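PDB 6AD3: lovastatin nonaketide synthase mokA from Monascus pilosus, which builds the nonaketide backbone of lovastatin (monacolin K) by iterative polyketide synthesis, the piece here being its condensation domain. Local coordinates for residues H323-V337 against F386-R398. The protein carries 1 engineered substitution. Residues are numbered along the deposited sequence; the frame is centred on the assembly and turned at random.
Sequences HKATPMQFYLAAYHV and FGEHLVATKDKVR
Two helix segments of the condensation domain, 327-337 and 386-398, cross steeply at 112°, and Phe386 is a knob in the hole formed by Phe330, Ala333, Ala334 and Val337. A chi1 of -173° swings the Phe386 ring to the side of its own carbonyl carbon and across to Phe330, where its edge meets the ring face in an edge-to-face pair, CE2 of Phe386 standing 3.5 Å above the centre of the Phe330 ring. Leu390 follows one turn on and splits its methyls: CD1 lies 3.6 Å from Phe330 CA, while CD2 meets CB of His323, whose ND1 is hydrogen-bonded to Arg319 O. The segment axes pass 9.1 Å apart, with Ala333 CB against Thr393 OG1, a hydroxyl itself tied back to His389 O. Farther along, His336 ND1 and His389 NE2 share a bent 2.9 Å hydrogen bond, the two rings meeting rim to rim with planes at 43°, and Phe377 stacks on His336. Gln329 and Thr326 form a capping box: Gln329 OE1 accepts from Thr326 N (2.9 Å), and Gln329 N donates to Thr326 OG1. The Gln329 amide also lies against Lys394 CG, and its NE2 reaches Arg398 NE through one water. Leu332 CD2 and Val397 CG2 meet tip to tip at 3.7 Å, with Phe437 of strand 435-440 touching Leu332. The result is a knob-into-hole helix pair packed beside the six-stranded mixed sheet of the condensation domain.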
ATOM      1  N   HIS A 323      15.636 -19.108  13.399  1.00 25.48           N
ATOM      2  CA  HIS A 323      14.300 -19.491  13.849  1.00 22.85           C
ATOM      3  C   HIS A 323      13.396 -20.038  12.767  1.00 23.87           C
ATOM      4  O   HIS A 323      12.191 -20.215  13.011  1.00 25.83           O
ATOM      5  CB  HIS A 323      13.608 -18.310  14.534  1.00 21.32           C
ATOM      6  CG  HIS A 323      14.253 -17.902  15.824  1.00 23.56           C
ATOM      7  ND1 HIS A 323      15.420 -17.170  15.878  1.00 24.98           N
ATOM      8  CD2 HIS A 323      13.882 -18.104  17.110  1.00 26.67           C
ATOM      9  CE1 HIS A 323      15.752 -16.961  17.139  1.00 24.52           C
ATOM     10  NE2 HIS A 323      14.850 -17.544  17.904  1.00 26.22           N
ATOM     11  N   LYS A 324      13.934 -20.218  11.560  1.00 22.44           N
ATOM     12  CA  LYS A 324      13.176 -20.705  10.408  1.00 27.74           C
ATOM     13  C   LYS A 324      12.064 -19.747  10.026  1.00 27.20           C
ATOM     14  O   LYS A 324      10.974 -20.161   9.630  1.00 26.06           O
ATOM     15  CB  LYS A 324      12.588 -22.106  10.700  1.00 30.70           C
ATOM     16  CG  LYS A 324      13.655 -23.179  10.903  1.00 38.43           C
ATOM     17  CD  LYS A 324      13.064 -24.571  10.732  1.00 46.39           C
ATOM     18  CE  LYS A 324      13.900 -25.634  11.425  1.00 60.60           C
ATOM     19  NZ  LYS A 324      15.172 -25.877  10.688  1.00 65.01           N
ATOM     20  N   ALA A 325      12.318 -18.467  10.248  1.00 22.54           N
ATOM     21  CA  ALA A 325      11.371 -17.398   9.924  1.00 20.92           C
ATOM     22  C   ALA A 325      11.978 -16.456   8.877  1.00 21.81           C
ATOM     23  O   ALA A 325      13.142 -16.606   8.451  1.00 21.16           O
ATOM     24  CB  ALA A 325      11.032 -16.634  11.188  1.00 18.67           C
ATOM     25  N   THR A 326      11.181 -15.537   8.381  1.00 21.75           N
ATOM     26  CA  THR A 326      11.680 -14.550   7.430  1.00 19.45           C
ATOM     27  C   THR A 326      11.901 -13.207   8.134  1.00 18.28           C
ATOM     28  O   THR A 326      11.263 -12.919   9.123  1.00 17.77           O
ATOM     29  CB  THR A 326      10.669 -14.310   6.298  1.00 21.13           C
ATOM     30  OG1 THR A 326       9.498 -13.715   6.845  1.00 18.67           O
ATOM     31  CG2 THR A 326      10.280 -15.626   5.606  1.00 22.10           C
ATOM     32  N   PRO A 327      12.740 -12.339   7.553  1.00 18.77           N
ATOM     33  CA  PRO A 327      12.897 -11.001   8.123  1.00 17.58           C
ATOM     34  C   PRO A 327      11.541 -10.279   8.225  1.00 16.37           C
ATOM     35  O   PRO A 327      11.279  -9.620   9.210  1.00 15.86           O
ATOM     36  CB  PRO A 327      13.814 -10.306   7.110  1.00 19.70           C
ATOM     37  CG  PRO A 327      14.709 -11.438   6.646  1.00 19.40           C
ATOM     38  CD  PRO A 327      13.774 -12.635   6.542  1.00 19.56           C
ATOM     39  N   MET A 328      10.688 -10.416   7.223  1.00 16.16           N
ATOM     40  CA  MET A 328       9.352  -9.797   7.311  1.00 16.73           C
ATOM     41  C   MET A 328       8.643 -10.163   8.594  1.00 18.17           C
ATOM     42  O   MET A 328       8.110  -9.292   9.291  1.00 16.72           O
ATOM     43  CB  MET A 328       8.462 -10.193   6.139  1.00 17.52           C
ATOM     44  CG  MET A 328       7.124  -9.435   6.154  1.00 18.17           C
ATOM     45  SD  MET A 328       5.825 -10.233   7.151  1.00 22.15           S
ATOM     46  CE  MET A 328       5.028 -11.246   5.906  1.00 24.17           C
ATOM     47  N   GLN A 329       8.711 -11.435   8.964  1.00 16.46           N
ATOM     48  CA  GLN A 329       8.020 -11.889  10.150  1.00 16.70           C
ATOM     49  C   GLN A 329       8.636 -11.339  11.418  1.00 17.06           C
ATOM     50  O   GLN A 329       7.929 -11.043  12.354  1.00 15.15           O
ATOM     51  CB  GLN A 329       7.969 -13.391  10.191  1.00 16.72           C
ATOM     52  CG  GLN A 329       7.080 -13.967   9.109  1.00 18.26           C
ATOM     53  CD  GLN A 329       7.464 -15.397   8.703  1.00 20.45           C
ATOM     54  OE1 GLN A 329       8.450 -15.963   9.180  1.00 20.63           O
ATOM     55  NE2 GLN A 329       6.778 -15.902   7.701  1.00 20.14           N
ATOM     56  N   PHE A 330       9.945 -11.111  11.390  1.00 16.00           N
ATOM     57  CA  PHE A 330      10.648 -10.454  12.510  1.00 17.09           C
ATOM     58  C   PHE A 330      10.186  -8.982  12.659  1.00 14.28           C
ATOM     59  O   PHE A 330       9.793  -8.526  13.763  1.00 15.47           O
ATOM     60  CB  PHE A 330      12.183 -10.512  12.267  1.00 16.63           C
ATOM     61  CG  PHE A 330      13.025 -10.200  13.508  1.00 16.72           C
ATOM     62  CD1 PHE A 330      13.047  -8.909  14.060  1.00 16.96           C
ATOM     63  CD2 PHE A 330      13.861 -11.143  14.035  1.00 17.71           C
ATOM     64  CE1 PHE A 330      13.874  -8.611  15.129  1.00 17.76           C
ATOM     65  CE2 PHE A 330      14.642 -10.861  15.118  1.00 17.64           C
ATOM     66  CZ  PHE A 330      14.650  -9.608  15.683  1.00 18.35           C
ATOM     67  N   TYR A 331      10.133  -8.260  11.542  1.00 13.96           N
ATOM     68  CA  TYR A 331       9.716  -6.879  11.590  1.00 13.66           C
ATOM     69  C   TYR A 331       8.239  -6.794  12.108  1.00 14.14           C
ATOM     70  O   TYR A 331       7.886  -5.894  12.879  1.00 14.27           O
ATOM     71  CB  TYR A 331       9.881  -6.233  10.211  1.00 14.58           C
ATOM     72  CG  TYR A 331      11.305  -6.026   9.807  1.00 13.89           C
ATOM     73  CD1 TYR A 331      12.090  -5.092  10.464  1.00 16.55           C
ATOM     74  CD2 TYR A 331      11.883  -6.724   8.725  1.00 15.68           C
ATOM     75  CE1 TYR A 331      13.423  -4.934  10.153  1.00 17.89           C
ATOM     76  CE2 TYR A 331      13.215  -6.532   8.378  1.00 17.29           C
ATOM     77  CZ  TYR A 331      13.965  -5.578   9.071  1.00 17.42           C
ATOM     78  OH  TYR A 331      15.317  -5.366   8.812  1.00 15.69           O
ATOM     79  N   LEU A 332       7.398  -7.731  11.662  1.00 14.13           N
ATOM     80  CA  LEU A 332       5.974  -7.729  12.025  1.00 13.07           C
ATOM     81  C   LEU A 332       5.823  -8.058  13.513  1.00 16.01           C
ATOM     82  O   LEU A 332       5.110  -7.389  14.242  1.00 14.95           O
ATOM     83  CB  LEU A 332       5.230  -8.756  11.185  1.00 14.97           C
ATOM     84  CG  LEU A 332       3.783  -9.010  11.658  1.00 14.18           C
ATOM     85  CD1 LEU A 332       2.935  -7.758  11.575  1.00 14.66           C
ATOM     86  CD2 LEU A 332       3.166 -10.114  10.836  1.00 16.17           C
ATOM     87  N   ALA A 333       6.558  -9.065  13.964  1.00 15.85           N
ATOM     88  CA  ALA A 333       6.513  -9.442  15.349  1.00 14.66           C
ATOM     89  C   ALA A 333       6.957  -8.310  16.265  1.00 14.37           C
ATOM     90  O   ALA A 333       6.350  -8.088  17.289  1.00 14.27           O
ATOM     91  CB  ALA A 333       7.352 -10.721  15.598  1.00 16.00           C
ATOM     92  N   ALA A 334       8.027  -7.608  15.892  1.00 14.18           N
ATOM     93  CA  ALA A 334       8.532  -6.529  16.667  1.00 16.10           C
ATOM     94  C   ALA A 334       7.543  -5.334  16.671  1.00 15.82           C
ATOM     95  O   ALA A 334       7.352  -4.663  17.686  1.00 14.98           O
ATOM     96  CB  ALA A 334       9.903  -6.123  16.139  1.00 17.82           C
ATOM     97  N   TYR A 335       6.883  -5.112  15.545  1.00 14.06           N
ATOM     98  CA  TYR A 335       5.864  -4.071  15.435  1.00 14.22           C
ATOM     99  C   TYR A 335       4.707  -4.375  16.372  1.00 14.40           C
ATOM    100  O   TYR A 335       4.252  -3.495  17.116  1.00 15.27           O
ATOM    101  CB  TYR A 335       5.392  -3.989  13.987  1.00 14.74           C
ATOM    102  CG  TYR A 335       4.283  -3.023  13.702  1.00 13.22           C
ATOM    103  CD1 TYR A 335       4.449  -1.684  13.915  1.00 13.49           C
ATOM    104  CD2 TYR A 335       3.242  -3.410  12.890  1.00 14.22           C
ATOM    105  CE1 TYR A 335       3.498  -0.770  13.464  1.00 13.52           C
ATOM    106  CE2 TYR A 335       2.293  -2.505  12.436  1.00 13.64           C
ATOM    107  CZ  TYR A 335       2.416  -1.197  12.753  1.00 15.49           C
ATOM    108  OH  TYR A 335       1.466  -0.286  12.279  1.00 14.76           O
ATOM    109  N   HIS A 336       4.251  -5.630  16.366  1.00 13.49           N
ATOM    110  CA  HIS A 336       3.202  -6.049  17.270  1.00 14.62           C
ATOM    111  C   HIS A 336       3.601  -5.816  18.720  1.00 15.45           C
ATOM    112  O   HIS A 336       2.806  -5.285  19.511  1.00 15.86           O
ATOM    113  CB  HIS A 336       2.865  -7.521  17.057  1.00 15.02           C
ATOM    114  CG  HIS A 336       2.029  -8.095  18.145  1.00 16.05           C
ATOM    115  ND1 HIS A 336       2.568  -8.839  19.177  1.00 18.44           N
ATOM    116  CD2 HIS A 336       0.738  -7.867  18.476  1.00 18.05           C
ATOM    117  CE1 HIS A 336       1.629  -9.087  20.072  1.00 16.69           C
ATOM    118  NE2 HIS A 336       0.509  -8.505  19.677  1.00 17.64           N
ATOM    119  N   VAL A 337       4.830  -6.222  19.089  1.00 16.29           N
ATOM    120  CA  VAL A 337       5.283  -6.035  20.476  1.00 15.22           C
ATOM    121  C   VAL A 337       5.307  -4.569  20.902  1.00 15.76           C
ATOM    122  O   VAL A 337       4.814  -4.221  21.959  1.00 18.06           O
ATOM    123  CB  VAL A 337       6.672  -6.635  20.696  1.00 16.69           C
ATOM    124  CG1 VAL A 337       7.215  -6.260  22.066  1.00 18.64           C
ATOM    125  CG2 VAL A 337       6.610  -8.153  20.514  1.00 18.42           C
ATOM    126  N   PHE A 386      11.148 -13.272  22.689  1.00 20.30           N
ATOM    127  CA  PHE A 386      10.925 -12.770  21.346  1.00 18.72           C
ATOM    128  C   PHE A 386      11.070 -13.902  20.360  1.00 19.60           C
ATOM    129  O   PHE A 386      10.274 -14.027  19.470  1.00 20.13           O
ATOM    130  CB  PHE A 386      11.864 -11.626  20.985  1.00 19.18           C
ATOM    131  CG  PHE A 386      11.533 -10.979  19.658  1.00 17.49           C
ATOM    132  CD1 PHE A 386      10.463 -10.114  19.562  1.00 21.29           C
ATOM    133  CD2 PHE A 386      12.144 -11.393  18.491  1.00 18.62           C
ATOM    134  CE1 PHE A 386      10.080  -9.579  18.327  1.00 20.04           C
ATOM    135  CE2 PHE A 386      11.736 -10.883  17.238  1.00 19.14           C
ATOM    136  CZ  PHE A 386      10.691  -9.998  17.177  1.00 18.41           C
ATOM    137  N   GLY A 387      12.048 -14.782  20.572  1.00 21.29           N
ATOM    138  CA  GLY A 387      12.233 -15.912  19.684  1.00 20.27           C
ATOM    139  C   GLY A 387      10.985 -16.756  19.561  1.00 21.66           C
ATOM    140  O   GLY A 387      10.652 -17.231  18.470  1.00 22.28           O
ATOM    141  N   GLU A 388      10.356 -17.046  20.693  1.00 20.90           N
ATOM    142  CA  GLU A 388       9.098 -17.791  20.715  1.00 23.33           C
ATOM    143  C   GLU A 388       7.984 -17.048  19.969  1.00 20.79           C
ATOM    144  O   GLU A 388       7.215 -17.643  19.230  1.00 22.00           O
ATOM    145  CB  GLU A 388       8.673 -18.069  22.165  1.00 24.49           C
ATOM    146  CG  GLU A 388       9.688 -18.941  22.897  1.00 29.67           C
ATOM    147  CD  GLU A 388       9.398 -19.110  24.390  1.00 31.57           C
ATOM    148  OE1 GLU A 388       8.854 -18.201  25.024  1.00 32.03           O
ATOM    149  OE2 GLU A 388       9.885 -20.107  24.951  1.00 44.69           O
ATOM    150  N   HIS A 389       7.945 -15.742  20.152  1.00 22.41           N
ATOM    151  CA  HIS A 389       6.922 -14.911  19.524  1.00 19.68           C
ATOM    152  C   HIS A 389       7.153 -14.839  18.026  1.00 19.07           C
ATOM    153  O   HIS A 389       6.200 -14.755  17.245  1.00 19.43           O
ATOM    154  CB  HIS A 389       6.974 -13.542  20.119  1.00 22.38           C
ATOM    155  CG  HIS A 389       5.861 -12.647  19.681  1.00 20.71           C
ATOM    156  ND1 HIS A 389       4.534 -12.996  19.809  1.00 23.57           N
ATOM    157  CD2 HIS A 389       5.876 -11.365  19.260  1.00 21.38           C
ATOM    158  CE1 HIS A 389       3.779 -11.946  19.531  1.00 28.39           C
ATOM    159  NE2 HIS A 389       4.571 -10.958  19.144  1.00 21.98           N
ATOM    160  N   LEU A 390       8.419 -14.844  17.629  1.00 20.75           N
ATOM    161  CA  LEU A 390       8.776 -14.848  16.218  1.00 20.40           C
ATOM    162  C   LEU A 390       8.275 -16.105  15.543  1.00 20.76           C
ATOM    163  O   LEU A 390       7.669 -16.075  14.451  1.00 21.37           O
ATOM    164  CB  LEU A 390      10.298 -14.744  16.071  1.00 23.88           C
ATOM    165  CG  LEU A 390      10.858 -14.843  14.663  1.00 21.91           C
ATOM    166  CD1 LEU A 390      10.278 -13.787  13.732  1.00 24.34           C
ATOM    167  CD2 LEU A 390      12.371 -14.726  14.694  1.00 24.56           C
ATOM    168  N   VAL A 391       8.493 -17.247  16.181  1.00 20.48           N
ATOM    169  CA  VAL A 391       8.054 -18.483  15.587  1.00 20.25           C
ATOM    170  C   VAL A 391       6.536 -18.509  15.523  1.00 20.66           C
ATOM    171  O   VAL A 391       5.949 -18.934  14.522  1.00 21.74           O
ATOM    172  CB  VAL A 391       8.616 -19.687  16.383  1.00 25.32           C
ATOM    173  CG1 VAL A 391       7.884 -20.979  16.021  1.00 26.79           C
ATOM    174  CG2 VAL A 391      10.106 -19.822  16.097  1.00 25.94           C
ATOM    175  N   ALA A 392       5.881 -18.048  16.580  1.00 22.08           N
ATOM    176  CA  ALA A 392       4.404 -18.060  16.593  1.00 24.57           C
ATOM    177  C   ALA A 392       3.854 -17.099  15.542  1.00 25.12           C
ATOM    178  O   ALA A 392       2.855 -17.377  14.884  1.00 21.10           O
ATOM    179  CB  ALA A 392       3.869 -17.709  17.962  1.00 26.09           C
ATOM    180  N   THR A 393       4.552 -16.000  15.343  1.00 20.84           N
ATOM    181  CA  THR A 393       4.131 -15.013  14.347  1.00 21.61           C
ATOM    182  C   THR A 393       4.354 -15.561  12.936  1.00 22.99           C
ATOM    183  O   THR A 393       3.482 -15.434  12.069  1.00 19.86           O
ATOM    184  CB  THR A 393       4.873 -13.684  14.550  1.00 20.34           C
ATOM    185  OG1 THR A 393       4.495 -13.134  15.822  1.00 19.68           O
ATOM    186  CG2 THR A 393       4.486 -12.657  13.445  1.00 19.93           C
ATOM    187  N   LYS A 394       5.470 -16.246  12.723  1.00 20.19           N
ATOM    188  CA  LYS A 394       5.674 -16.994  11.506  1.00 20.89           C
ATOM    189  C   LYS A 394       4.498 -17.957  11.196  1.00 23.02           C
ATOM    190  O   LYS A 394       4.023 -18.013  10.068  1.00 19.18           O
ATOM    191  CB  LYS A 394       6.992 -17.748  11.593  1.00 21.39           C
ATOM    192  CG  LYS A 394       7.414 -18.483  10.336  1.00 26.06           C
ATOM    193  CD  LYS A 394       7.217 -19.976  10.444  1.00 27.54           C
ATOM    194  CE  LYS A 394       8.010 -20.600  11.577  1.00 29.43           C
ATOM    195  NZ  LYS A 394       7.491 -21.968  11.883  1.00 33.27           N
ATOM    196  N   ASP A 395       4.067 -18.739  12.174  1.00 20.12           N
ATOM    197  CA  ASP A 395       2.956 -19.685  11.950  1.00 22.10           C
ATOM    198  C   ASP A 395       1.633 -18.952  11.645  1.00 23.64           C
ATOM    199  O   ASP A 395       0.859 -19.362  10.778  1.00 20.64           O
ATOM    200  CB  ASP A 395       2.774 -20.592  13.177  1.00 25.33           C
ATOM    201  CG  ASP A 395       3.948 -21.527  13.388  1.00 29.27           C
ATOM    202  OD1 ASP A 395       4.667 -21.819  12.418  1.00 29.85           O
ATOM    203  OD2 ASP A 395       4.197 -21.908  14.546  1.00 32.42           O
ATOM    204  N   LYS A 396       1.441 -17.810  12.289  1.00 19.61           N
ATOM    205  CA  LYS A 396       0.213 -16.999  12.117  1.00 22.22           C
ATOM    206  C   LYS A 396       0.150 -16.457  10.688  1.00 19.79           C
ATOM    207  O   LYS A 396      -0.907 -16.452  10.042  1.00 21.39           O
ATOM    208  CB  LYS A 396       0.224 -15.847  13.130  1.00 24.57           C
ATOM    209  CG  LYS A 396      -0.963 -14.893  13.045  1.00 30.59           C
ATOM    210  CD  LYS A 396      -1.039 -13.947  14.265  1.00 34.30           C
ATOM    211  CE  LYS A 396      -1.649 -14.656  15.461  1.00 33.83           C
ATOM    212  NZ  LYS A 396      -2.826 -13.999  16.015  1.00 38.66           N
ATOM    213  N   VAL A 397       1.286 -16.004  10.186  1.00 19.48           N
ATOM    214  CA  VAL A 397       1.369 -15.486   8.827  1.00 19.44           C
ATOM    215  C   VAL A 397       1.207 -16.584   7.779  1.00 20.22           C
ATOM    216  O   VAL A 397       0.407 -16.462   6.841  1.00 21.42           O
ATOM    217  CB  VAL A 397       2.715 -14.788   8.603  1.00 19.15           C
ATOM    218  CG1 VAL A 397       2.950 -14.524   7.135  1.00 19.94           C
ATOM    219  CG2 VAL A 397       2.799 -13.509   9.423  1.00 19.87           C
ATOM    220  N   ARG A 398       1.835 -17.720   8.022  1.00 21.08           N
ATOM    221  CA  ARG A 398       1.701 -18.846   7.089  1.00 23.08           C
ATOM    222  C   ARG A 398       0.243 -19.303   7.021  1.00 19.59           C
ATOM    223  O   ARG A 398      -0.285 -19.562   5.940  1.00 20.77           O
ATOM    224  CB  ARG A 398       2.620 -20.005   7.484  1.00 23.68           C
ATOM    225  CG  ARG A 398       4.095 -19.715   7.214  1.00 31.85           C
ATOM    226  CD  ARG A 398       4.953 -20.919   7.635  1.00 42.31           C
ATOM    227  NE  ARG A 398       6.254 -20.942   6.982  1.00 54.69           N
ATOM    228  CZ  ARG A 398       7.145 -21.920   7.135  1.00 68.85           C
ATOM    229  NH1 ARG A 398       6.874 -22.967   7.914  1.00 75.29           N
ATOM    230  NH2 ARG A 398       8.303 -21.862   6.498  1.00 55.08           N
TER
HETATM  231  O   HOH W   1       7.582 -18.517   6.441  1.00 28.04           O